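Local atomic coordinates of putative polyketide synthase (Brevibacillus brevis, PDB entry 6HP2), a protein that probably transfers methyl groups to oxygen atoms of polyketide intermediates, as the O-methyltransferase domain of a trans-AT polyketide synthase thought to make bacillaene. Residues A[48-53]-A[57-62]; A[84-89]-A[317-322]; A[240-245]-A[277-282]. All blocks are in the same frame, centred on the assembly; numbering follows the deposited sequence.

Contact 1 (A[48-53]-A[57-62])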
loop_
_atom_site.group_PDB
_atom_site.type_symbol
_atom_site.label_atom_id
_atom_site.label_comp_id
_atom_site.label_asym_id
_atom_site.label_seq_id
_atom_site.Cartn_x
_atom_site.Cartn_y
_atom_site.Cartn_z
ATOM N N CYS A 48 -7.259 -5.706 -3.856
ATOM C CA CYS A 48 -6.779 -6.951 -3.279
ATOM C C CYS A 48 -6.566 -7.925 -4.418
ATOM O O CYS A 48 -7.203 -7.804 -5.472
ATOM C CB CYS A 48 -7.777 -7.536 -2.260
ATOM S SG CYS A 48 -9.358 -8.165 -2.951
ATOM N N PRO A 49 -5.678 -8.915 -4.235
ATOM C CA PRO A 49 -5.363 -9.855 -5.310
ATOM C C PRO A 49 -6.155 -11.162 -5.332
ATOM O O PRO A 49 -6.216 -11.816 -4.298
ATOM C CB PRO A 49 -3.926 -10.229 -4.975
ATOM C CG PRO A 49 -3.960 -10.318 -3.500
ATOM C CD PRO A 49 -4.764 -9.114 -3.102
ATOM N N PHE A 50 -6.822 -11.498 -6.443
ATOM C CA PHE A 50 -7.493 -12.783 -6.631
ATOM C C PHE A 50 -6.573 -13.677 -7.455
ATOM O O PHE A 50 -6.085 -13.244 -8.494
ATOM C CB PHE A 50 -8.798 -12.637 -7.373
ATOM C CG PHE A 50 -9.986 -12.248 -6.495
ATOM C CD1 PHE A 50 -9.802 -11.759 -5.237
ATOM C CD2 PHE A 50 -11.280 -12.347 -6.973
ATOM C CE1 PHE A 50 -10.878 -11.418 -4.441
ATOM C CE2 PHE A 50 -12.337 -11.972 -6.202
ATOM C CZ PHE A 50 -12.128 -11.513 -4.912
ATOM N N GLU A 51 -6.387 -14.934 -7.036
ATOM C CA GLU A 51 -5.576 -15.888 -7.820
ATOM C C GLU A 51 -6.207 -16.172 -9.171
ATOM O O GLU A 51 -5.498 -16.403 -10.172
ATOM C CB GLU A 51 -5.392 -17.190 -7.049
ATOM C CG GLU A 51 -4.558 -17.038 -5.760
ATOM C CD GLU A 51 -4.280 -18.377 -5.075
ATOM O OE1 GLU A 51 -4.675 -19.434 -5.622
ATOM O OE2 GLU A 51 -3.666 -18.366 -3.988
ATOM N N ARG A 52 -7.530 -16.077 -9.246
ATOM C CA ARG A 52 -8.273 -16.300 -10.473
ATOM C C ARG A 52 -9.505 -15.418 -10.462
ATOM O O ARG A 52 -9.966 -14.973 -9.408
ATOM C CB ARG A 52 -8.705 -17.768 -10.613
ATOM C CG ARG A 52 -9.648 -18.234 -9.532
ATOM C CD ARG A 52 -9.435 -19.693 -9.150
ATOM N NE ARG A 52 -8.231 -19.916 -8.348
ATOM C CZ ARG A 52 -8.171 -19.792 -7.024
ATOM N NH1 ARG A 52 -9.237 -19.423 -6.337
ATOM N NH2 ARG A 52 -7.036 -20.028 -6.385
ATOM N N LYS A 53 -10.054 -15.192 -11.646
ATOM C CA LYS A 53 -11.364 -14.549 -11.750
ATOM C C LYS A 53 -12.451 -15.446 -11.181
ATOM O O LYS A 53 -12.458 -16.661 -11.407
ATOM C CB LYS A 53 -11.674 -14.203 -13.205
ATOM C CG LYS A 53 -10.684 -13.197 -13.776
ATOM C CD LYS A 53 -10.927 -12.959 -15.261
ATOM C CE LYS A 53 -9.985 -11.892 -15.797
ATOM N NZ LYS A 53 -8.542 -12.251 -15.601
ATOM N N PHE A 57 -18.790 -12.841 -9.394
ATOM C CA PHE A 57 -18.345 -11.995 -8.305
ATOM C C PHE A 57 -18.151 -10.569 -8.811
ATOM O O PHE A 57 -17.370 -10.318 -9.729
ATOM C CB PHE A 57 -17.047 -12.527 -7.718
ATOM C CG PHE A 57 -16.746 -12.020 -6.329
ATOM C CD1 PHE A 57 -16.135 -10.825 -6.160
ATOM C CD2 PHE A 57 -17.073 -12.759 -5.221
ATOM C CE1 PHE A 57 -15.838 -10.349 -4.917
ATOM C CE2 PHE A 57 -16.768 -12.304 -3.970
ATOM C CZ PHE A 57 -16.132 -11.075 -3.823
ATOM N N SER A 58 -18.866 -9.638 -8.237
ATOM C CA SER A 58 -18.786 -8.243 -8.632
ATOM C C SER A 58 -18.212 -7.453 -7.475
ATOM O O SER A 58 -18.900 -7.235 -6.460
ATOM C CB SER A 58 -20.166 -7.700 -9.003
ATOM O OG SER A 58 -20.125 -6.292 -9.100
ATOM N N MET A 59 -16.962 -7.026 -7.631
ATOM C CA MET A 59 -16.289 -6.277 -6.587
ATOM C C MET A 59 -17.026 -4.984 -6.285
ATOM O O MET A 59 -17.099 -4.592 -5.132
ATOM C CB MET A 59 -14.840 -5.978 -6.986
ATOM C CG MET A 59 -14.048 -5.265 -5.902
ATOM S SD MET A 59 -13.806 -6.381 -4.464
ATOM C CE MET A 59 -12.571 -7.489 -5.139
ATOM N N SER A 60 -17.559 -4.295 -7.306
ATOM C CA SER A 60 -18.234 -3.021 -7.056
ATOM C C SER A 60 -19.472 -3.228 -6.178
ATOM O O SER A 60 -19.773 -2.404 -5.318
ATOM C CB SER A 60 -18.628 -2.348 -8.388
ATOM O OG SER A 60 -19.428 -3.204 -9.165
ATOM N N ARG A 61 -20.236 -4.298 -6.424
ATOM C CA ARG A 61 -21.395 -4.596 -5.573
ATOM C C ARG A 61 -20.969 -4.851 -4.131
ATOM O O ARG A 61 -21.556 -4.315 -3.189
ATOM C CB ARG A 61 -22.123 -5.796 -6.120
ATOM C CG ARG A 61 -23.032 -5.453 -7.310
ATOM C CD ARG A 61 -23.690 -6.686 -7.901
ATOM N NE ARG A 61 -24.511 -6.344 -9.061
ATOM C CZ ARG A 61 -24.029 -6.067 -10.270
ATOM N NH1 ARG A 61 -22.720 -6.072 -10.490
ATOM N NH2 ARG A 61 -24.859 -5.775 -11.264
ATOM N N VAL A 62 -19.891 -5.608 -3.951
ATOM C CA VAL A 62 -19.443 -5.981 -2.620
ATOM C C VAL A 62 -18.889 -4.782 -1.861
ATOM O O VAL A 62 -19.145 -4.634 -0.659
ATOM C CB VAL A 62 -18.392 -7.100 -2.724
ATOM C CG1 VAL A 62 -17.823 -7.368 -1.365
ATOM C CG2 VAL A 62 -19.042 -8.339 -3.313
#

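Contact 2 (A[84-89]-A[317-322]). With SAH (S-adenosyl-L-homocysteine), chain B.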
loop_
_atom_site.group_PDB
_atom_site.type_symbol
_atom_site.label_atom_id
_atom_site.label_comp_id
_atom_site.label_asym_id
_atom_site.label_seq_id
_atom_site.Cartn_x
_atom_site.Cartn_y
_atom_site.Cartn_z
ATOM N N ARG A 84 -0.965 -7.988 2.329
ATOM C CA ARG A 84 -0.123 -7.367 3.357
ATOM C C ARG A 84 0.836 -8.368 3.984
ATOM O O ARG A 84 1.972 -8.016 4.307
ATOM C CB ARG A 84 -1.029 -6.727 4.408
ATOM C CG ARG A 84 -1.645 -5.435 3.920
ATOM C CD ARG A 84 -2.715 -4.940 4.923
ATOM N NE ARG A 84 -3.021 -3.526 4.704
ATOM C CZ ARG A 84 -3.785 -3.074 3.708
ATOM N NH1 ARG A 84 -4.298 -3.922 2.789
ATOM N NH2 ARG A 84 -4.002 -1.784 3.624
ATOM N N GLN A 85 0.411 -9.627 4.148
ATOM C CA GLN A 85 1.327 -10.621 4.683
ATOM C C GLN A 85 2.524 -10.799 3.761
ATOM O O GLN A 85 3.666 -10.946 4.223
ATOM C CB GLN A 85 0.651 -11.987 4.889
ATOM C CG GLN A 85 -0.424 -11.979 6.011
ATOM C CD GLN A 85 -1.157 -13.278 6.093
ATOM O OE1 GLN A 85 -1.277 -13.979 5.093
ATOM N NE2 GLN A 85 -1.657 -13.624 7.278
ATOM N N VAL A 86 2.283 -10.819 2.453
ATOM C CA VAL A 86 3.401 -10.927 1.508
ATOM C C VAL A 86 4.276 -9.694 1.626
ATOM O O VAL A 86 5.485 -9.779 1.578
ATOM C CB VAL A 86 2.910 -11.146 0.066
ATOM C CG1 VAL A 86 4.116 -11.192 -0.961
ATOM C CG2 VAL A 86 2.155 -12.526 -0.020
ATOM N N LEU A 87 3.683 -8.531 1.818
ATOM C CA LEU A 87 4.505 -7.323 1.896
ATOM C C LEU A 87 5.416 -7.360 3.116
ATOM O O LEU A 87 6.582 -6.936 3.047
ATOM C CB LEU A 87 3.593 -6.069 1.981
ATOM C CG LEU A 87 4.280 -4.698 2.083
ATOM C CD1 LEU A 87 4.958 -4.374 0.772
ATOM C CD2 LEU A 87 3.205 -3.635 2.433
ATOM N N PHE A 88 4.873 -7.809 4.257
ATOM C CA PHE A 88 5.560 -7.746 5.533
ATOM C C PHE A 88 6.414 -8.990 5.863
ATOM O O PHE A 88 7.064 -9.020 6.922
ATOM C CB PHE A 88 4.557 -7.501 6.658
ATOM C CG PHE A 88 4.040 -6.038 6.746
ATOM C CD1 PHE A 88 4.788 -5.058 7.356
ATOM C CD2 PHE A 88 2.780 -5.704 6.277
ATOM C CE1 PHE A 88 4.357 -3.785 7.458
ATOM C CE2 PHE A 88 2.310 -4.417 6.360
ATOM C CZ PHE A 88 3.101 -3.438 6.953
ATOM N N CYS A 89 6.422 -10.014 5.030
ATOM C CA CYS A 89 6.864 -11.333 5.510
ATOM C C CYS A 89 8.381 -11.521 5.580
ATOM O O CYS A 89 8.831 -12.621 5.985
ATOM C CB CYS A 89 6.280 -12.449 4.649
ATOM S SG CYS A 89 7.034 -12.624 3.013
ATOM N N PRO A 317 2.285 -14.694 -7.285
ATOM C CA PRO A 317 2.087 -16.085 -6.868
ATOM C C PRO A 317 3.362 -16.745 -6.407
ATOM O O PRO A 317 3.310 -17.594 -5.506
ATOM C CB PRO A 317 1.558 -16.776 -8.120
ATOM C CG PRO A 317 0.899 -15.602 -8.920
ATOM C CD PRO A 317 1.837 -14.462 -8.676
ATOM N N GLU A 318 4.505 -16.340 -6.976
ATOM C CA GLU A 318 5.783 -16.937 -6.583
ATOM C C GLU A 318 6.170 -16.467 -5.198
ATOM O O GLU A 318 6.600 -17.275 -4.369
ATOM C CB GLU A 318 6.888 -16.599 -7.591
ATOM C CG GLU A 318 8.279 -17.087 -7.192
ATOM C CD GLU A 318 9.396 -16.505 -8.071
ATOM O OE1 GLU A 318 9.188 -16.352 -9.301
ATOM O OE2 GLU A 318 10.470 -16.187 -7.524
ATOM N N ALA A 319 6.021 -15.160 -4.934
ATOM C CA ALA A 319 6.278 -14.615 -3.603
ATOM C C ALA A 319 5.313 -15.167 -2.554
ATOM O O ALA A 319 5.711 -15.424 -1.400
ATOM C CB ALA A 319 6.189 -13.093 -3.649
ATOM N N LEU A 320 4.031 -15.277 -2.904
ATOM C CA LEU A 320 3.048 -15.852 -1.993
ATOM C C LEU A 320 3.402 -17.294 -1.656
ATOM O O LEU A 320 3.375 -17.699 -0.490
ATOM C CB LEU A 320 1.659 -15.794 -2.629
ATOM C CG LEU A 320 0.491 -16.433 -1.929
ATOM C CD1 LEU A 320 0.234 -15.815 -0.524
ATOM C CD2 LEU A 320 -0.768 -16.308 -2.836
ATOM N N ALA A 321 3.744 -18.086 -2.676
ATOM C CA ALA A 321 4.088 -19.485 -2.436
ATOM C C ALA A 321 5.375 -19.609 -1.613
ATOM O O ALA A 321 5.519 -20.523 -0.784
ATOM C CB ALA A 321 4.202 -20.199 -3.779
ATOM N N GLU A 322 6.322 -18.706 -1.839
ATOM C CA GLU A 322 7.545 -18.694 -1.032
ATOM C C GLU A 322 7.211 -18.386 0.421
ATOM O O GLU A 322 7.704 -19.018 1.341
ATOM C CB GLU A 322 8.536 -17.658 -1.574
ATOM C CG GLU A 322 9.869 -17.578 -0.809
ATOM C CD GLU A 322 10.702 -16.367 -1.188
ATOM O OE1 GLU A 322 11.885 -16.543 -1.508
ATOM O OE2 GLU A 322 10.197 -15.231 -1.144
HETATM N N SAH B . -2.827 2.710 3.690
HETATM C CA SAH B . -4.250 2.698 4.014
HETATM C CB SAH B . -5.019 3.773 3.256
HETATM C CG SAH B . -4.742 3.858 1.766
HETATM S SD SAH B . -5.872 5.031 0.960
HETATM C C SAH B . -4.781 1.320 3.708
HETATM O O SAH B . -5.961 1.044 3.925
HETATM O OXT SAH B . -4.019 0.471 3.256
HETATM C "C5'" SAH B . -4.696 6.387 0.744
HETATM C "C4'" SAH B . -4.318 7.044 2.069
HETATM O "O4'" SAH B . -3.270 8.007 1.817
HETATM C "C3'" SAH B . -5.492 7.904 2.644
HETATM O "O3'" SAH B . -5.487 7.632 4.054
HETATM C "C2'" SAH B . -5.127 9.361 2.368
HETATM O "O2'" SAH B . -5.612 10.284 3.298
HETATM C "C1'" SAH B . -3.586 9.261 2.405
HETATM N N9 SAH B . -2.855 10.336 1.739
HETATM C C8 SAH B . -2.939 10.740 0.437
HETATM N N7 SAH B . -2.122 11.789 0.306
HETATM C C5 SAH B . -1.485 12.010 1.481
HETATM C C6 SAH B . -0.552 12.945 1.913
HETATM N N6 SAH B . -0.003 13.871 1.130
HETATM N N1 SAH B . -0.095 12.876 3.197
HETATM C C2 SAH B . -0.619 11.963 4.093
HETATM N N3 SAH B . -1.564 11.068 3.662
HETATM C C4 SAH B . -2.012 11.125 2.402
#

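Contact 3 (A[240-245]-A[277-282])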
loop_
_atom_site.group_PDB
_atom_site.type_symbol
_atom_site.label_atom_id
_atom_site.label_comp_id
_atom_site.label_asym_id
_atom_site.label_seq_id
_atom_site.Cartn_x
_atom_site.Cartn_y
_atom_site.Cartn_z
ATOM N N ASP A 240 5.314 -8.085 -8.652
ATOM C CA ASP A 240 4.245 -7.581 -9.503
ATOM C C ASP A 240 2.926 -8.324 -9.243
ATOM O O ASP A 240 2.859 -9.539 -9.420
ATOM C CB ASP A 240 4.642 -7.738 -10.970
ATOM C CG ASP A 240 3.636 -7.115 -11.915
ATOM O OD1 ASP A 240 2.661 -6.509 -11.427
ATOM O OD2 ASP A 240 3.822 -7.231 -13.143
ATOM N N VAL A 241 1.883 -7.608 -8.819
ATOM C CA VAL A 241 0.590 -8.228 -8.552
ATOM C C VAL A 241 -0.478 -7.837 -9.570
ATOM O O VAL A 241 -1.653 -8.141 -9.375
ATOM C CB VAL A 241 0.057 -7.830 -7.166
ATOM C CG1 VAL A 241 -0.842 -8.921 -6.616
ATOM C CG2 VAL A 241 1.196 -7.530 -6.204
ATOM N N SER A 242 -0.078 -7.179 -10.655
ATOM C CA SER A 242 -1.035 -6.703 -11.659
ATOM C C SER A 242 -2.054 -7.737 -12.156
ATOM O O SER A 242 -3.247 -7.439 -12.199
ATOM C CB SER A 242 -0.314 -6.057 -12.851
ATOM O OG SER A 242 0.723 -5.200 -12.413
ATOM N N PRO A 243 -1.604 -8.948 -12.527
ATOM C CA PRO A 243 -2.634 -9.872 -13.018
ATOM C C PRO A 243 -3.666 -10.239 -11.956
ATOM O O PRO A 243 -4.857 -10.297 -12.255
ATOM C CB PRO A 243 -1.834 -11.115 -13.440
ATOM C CG PRO A 243 -0.404 -10.689 -13.474
ATOM C CD PRO A 243 -0.283 -9.593 -12.466
ATOM N N GLN A 244 -3.212 -10.495 -10.734
ATOM C CA GLN A 244 -4.118 -10.864 -9.654
ATOM C C GLN A 244 -5.094 -9.740 -9.310
ATOM O O GLN A 244 -6.267 -9.992 -9.046
ATOM C CB GLN A 244 -3.342 -11.299 -8.416
ATOM C CG GLN A 244 -2.593 -12.611 -8.586
ATOM C CD GLN A 244 -1.465 -12.519 -9.594
ATOM O OE1 GLN A 244 -0.757 -11.517 -9.659
ATOM N NE2 GLN A 244 -1.291 -13.570 -10.385
ATOM N N ILE A 245 -4.614 -8.502 -9.310
ATOM C CA ILE A 245 -5.479 -7.366 -9.016
ATOM C C ILE A 245 -6.534 -7.262 -10.092
ATOM O O ILE A 245 -7.723 -7.139 -9.803
ATOM C CB ILE A 245 -4.705 -6.053 -8.984
ATOM C CG1 ILE A 245 -3.662 -6.112 -7.888
ATOM C CG2 ILE A 245 -5.653 -4.886 -8.753
ATOM C CD1 ILE A 245 -4.236 -6.250 -6.500
ATOM N N ILE A 277 -9.143 -0.473 -15.732
ATOM C CA ILE A 277 -8.894 -0.349 -17.164
ATOM C C ILE A 277 -7.401 -0.267 -17.465
ATOM O O ILE A 277 -6.892 -0.939 -18.383
ATOM C CB ILE A 277 -9.658 0.865 -17.736
ATOM C CG1 ILE A 277 -11.153 0.655 -17.549
ATOM C CG2 ILE A 277 -9.300 1.090 -19.168
ATOM C CD1 ILE A 277 -11.995 1.892 -17.937
ATOM N N SER A 278 -6.694 0.648 -16.795
ATOM C CA SER A 278 -5.265 0.803 -17.082
ATOM C C SER A 278 -4.475 -0.466 -16.769
ATOM O O SER A 278 -3.526 -0.778 -17.485
ATOM C CB SER A 278 -4.676 1.984 -16.321
ATOM O OG SER A 278 -5.359 3.143 -16.667
ATOM N N LEU A 279 -4.810 -1.189 -15.681
ATOM C CA LEU A 279 -4.153 -2.476 -15.407
ATOM C C LEU A 279 -4.417 -3.475 -16.526
ATOM O O LEU A 279 -3.517 -4.211 -16.931
ATOM C CB LEU A 279 -4.589 -3.091 -14.038
ATOM C CG LEU A 279 -4.152 -2.459 -12.814
ATOM C CD1 LEU A 279 -5.001 -2.893 -11.575
ATOM C CD2 LEU A 279 -2.630 -2.841 -12.592
ATOM N N GLU A 280 -5.657 -3.536 -17.025
ATOM C CA GLU A 280 -5.990 -4.482 -18.081
ATOM C C GLU A 280 -5.231 -4.158 -19.362
ATOM O O GLU A 280 -4.798 -5.070 -20.065
ATOM C CB GLU A 280 -7.499 -4.483 -18.348
ATOM C CG GLU A 280 -7.942 -5.569 -19.330
ATOM C CD GLU A 280 -9.450 -5.646 -19.498
ATOM O OE1 GLU A 280 -10.161 -4.829 -18.875
ATOM O OE2 GLU A 280 -9.924 -6.525 -20.248
ATOM N N ARG A 281 -5.085 -2.863 -19.691
ATOM C CA ARG A 281 -4.320 -2.461 -20.865
ATOM C C ARG A 281 -2.833 -2.771 -20.710
ATOM O O ARG A 281 -2.099 -2.845 -21.696
ATOM C CB ARG A 281 -4.488 -0.980 -21.114
ATOM C CG ARG A 281 -5.947 -0.499 -21.287
ATOM C CD ARG A 281 -6.504 -0.763 -22.627
ATOM N NE ARG A 281 -7.901 -0.321 -22.663
ATOM C CZ ARG A 281 -8.599 -0.111 -23.773
ATOM N NH1 ARG A 281 -8.032 -0.290 -24.961
ATOM N NH2 ARG A 281 -9.863 0.283 -23.689
ATOM N N GLY A 282 -2.346 -2.791 -19.491
ATOM C CA GLY A 282 -0.930 -2.939 -19.166
ATOM C C GLY A 282 -0.208 -1.618 -19.002
ATOM O O GLY A 282 1.016 -1.603 -18.847
#

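Contact 1 (A[48-53]-A[57-62])
An edge-to-face aromatic pair, F50 against F57, joins the loop 48-53 to the residues that start helix 59-64. The loop is packed here against helices 70-88 and 242-249 of the methyltransferase domain. The edge of the F50 ring points at one face of F57. The ring centroids lie 5.4 Å apart and the planes stand at 69°, so the pair is T-shaped. F50 CE2 sits above the F57 plane, displaced toward the rim, and F50 CZ comes to 3.9 Å from F57 CE1. F57 holds CG opposite its own backbone N (chi1 -161°), which carries the ring toward the loop.

M59, in the first turn of the helix, adds a methyl to this apolar group. With chi2 and chi3 both bent to about 70°, its chain folds and CE leads. CE reaches F50 CZ at 4.1 Å, oblique to the ring. A248 of helix 242-249 touches both F50 and M59.

The helix start has its own polar cap. S58 is the N-cap residue, and its OG takes a weak bond from R61 N at 3.3 Å. The R61 side chain returns to the same oxygen with another weak bond, from NH1. On the loop side, C48 lies against helix 70-88 through V76 and Q80. Its thiol closes the patch, with C48 SG 3.9 Å from M59 CE.

Contact 2 (A[84-89]-A[317-322])
V86 carries this contact, with its two methyls split between A319 and L320. It projects from the C-terminal part of helix 70-88 toward helix 316-326. The backbones come close here, with V86 CA and L320 CA 6.1 Å apart. Helix 70-88 packs through L87 on strands 164-170 and 194-203 of the Rossmann-like methyltransferase sheet, whose strands run in the order 3-2-1-4-5-7-6, and helix 316-326 covers the V86 side of that helix.

The apolar contacts divide between the two valine methyls. V86 CG1, opposite the backbone N (chi1 177°), meets A319 CB at 3.9 Å. V86 CG2 lies 3.8 Å from L320 CD1 and 4.0 Å from L320 CA, so this branch touches both the leucine tip and its backbone. The V86 and L320 side chains cross at about a right angle. Y316 and M323 of helix 316-326 also touch V86.

The polar part is made with other parts of the chain. V86 O accepts a hydrogen bond from K290 NZ.

The ligand contact belongs to R84, a residue of the S-adenosyl-L-homocysteine site. Its chain is extended from CG to NE and brings the guanidinium edge to the ligand carboxylate. The modelled approach to OXT is too short for its length to be trusted. R84 NE also forms a salt bridge with D109, which should steady the group.

The chemistry thus separates along one helix. V86 meets helix 316-326 through apolar contacts, while R84 offers a positive charge that probably complements the ligand carboxylate.

Contact 3 (A[240-245]-A[277-282])
L279, in the last turn of helix 263-281, packs against S242 and I245 at the start of helix 242-249. Its CB points toward that helix. CG lies beside the backbone N, opposite the carbonyl carbon (chi1 -70°), and there the side chain forks. CD1 turns to I245 and comes to 3.5 Å from I245 CG2, a tight methyl contact. The same CD1 lies 4.1 Å from I245 CB. CD2 takes the other side of the fork and rests on S242, 4.0 Å from S242 CB.

S242 is held by D240. D240 OD1 accepts two bonds: S242 N donates at 2.9 Å from above the carboxylate plane, and S242 OG donates at 2.5 Å to the syn lone pair. S242 OG is also hydrogen-bonded to Y286 N of strand 284-293.

After L279 the helix ends at G282, whose phi is positive (93°). W283 N bonds to S278 O and G282 N weakly to L279 O, a Schellman motif. An Asx turn at D240 starts helix 242-249. That helix follows strand 233-240, and helix 263-281 leads into strand 284-293. The two strands are antiparallel neighbours in the methyltransferase sheet, so a helix start and a helix end meet beside them.

How the contacts relate
Contacts 1 and 3 are closest, with centres about 13 Å apart; contact 2 lies about 18 to 19 Å from each. The loop 48-53 touches both other contacts. F50 N probably bonds to Q244 O of contact 3 at 3.1 Å, and P49 packs on V241 and Q244. The poorly ordered E51 side chain only loosely approaches L320 of contact 2. Contact 3 falls within the chain span closed by contact 2, and P317 CG packs on Q244 NE2 at 3.3 Å. Contact 2 alone holds a residue of the S-adenosyl-L-homocysteine site, R84. The side chains of C48 and I245 lie about 10 Å and about 12 Å from the ligand, in its wider surroundings.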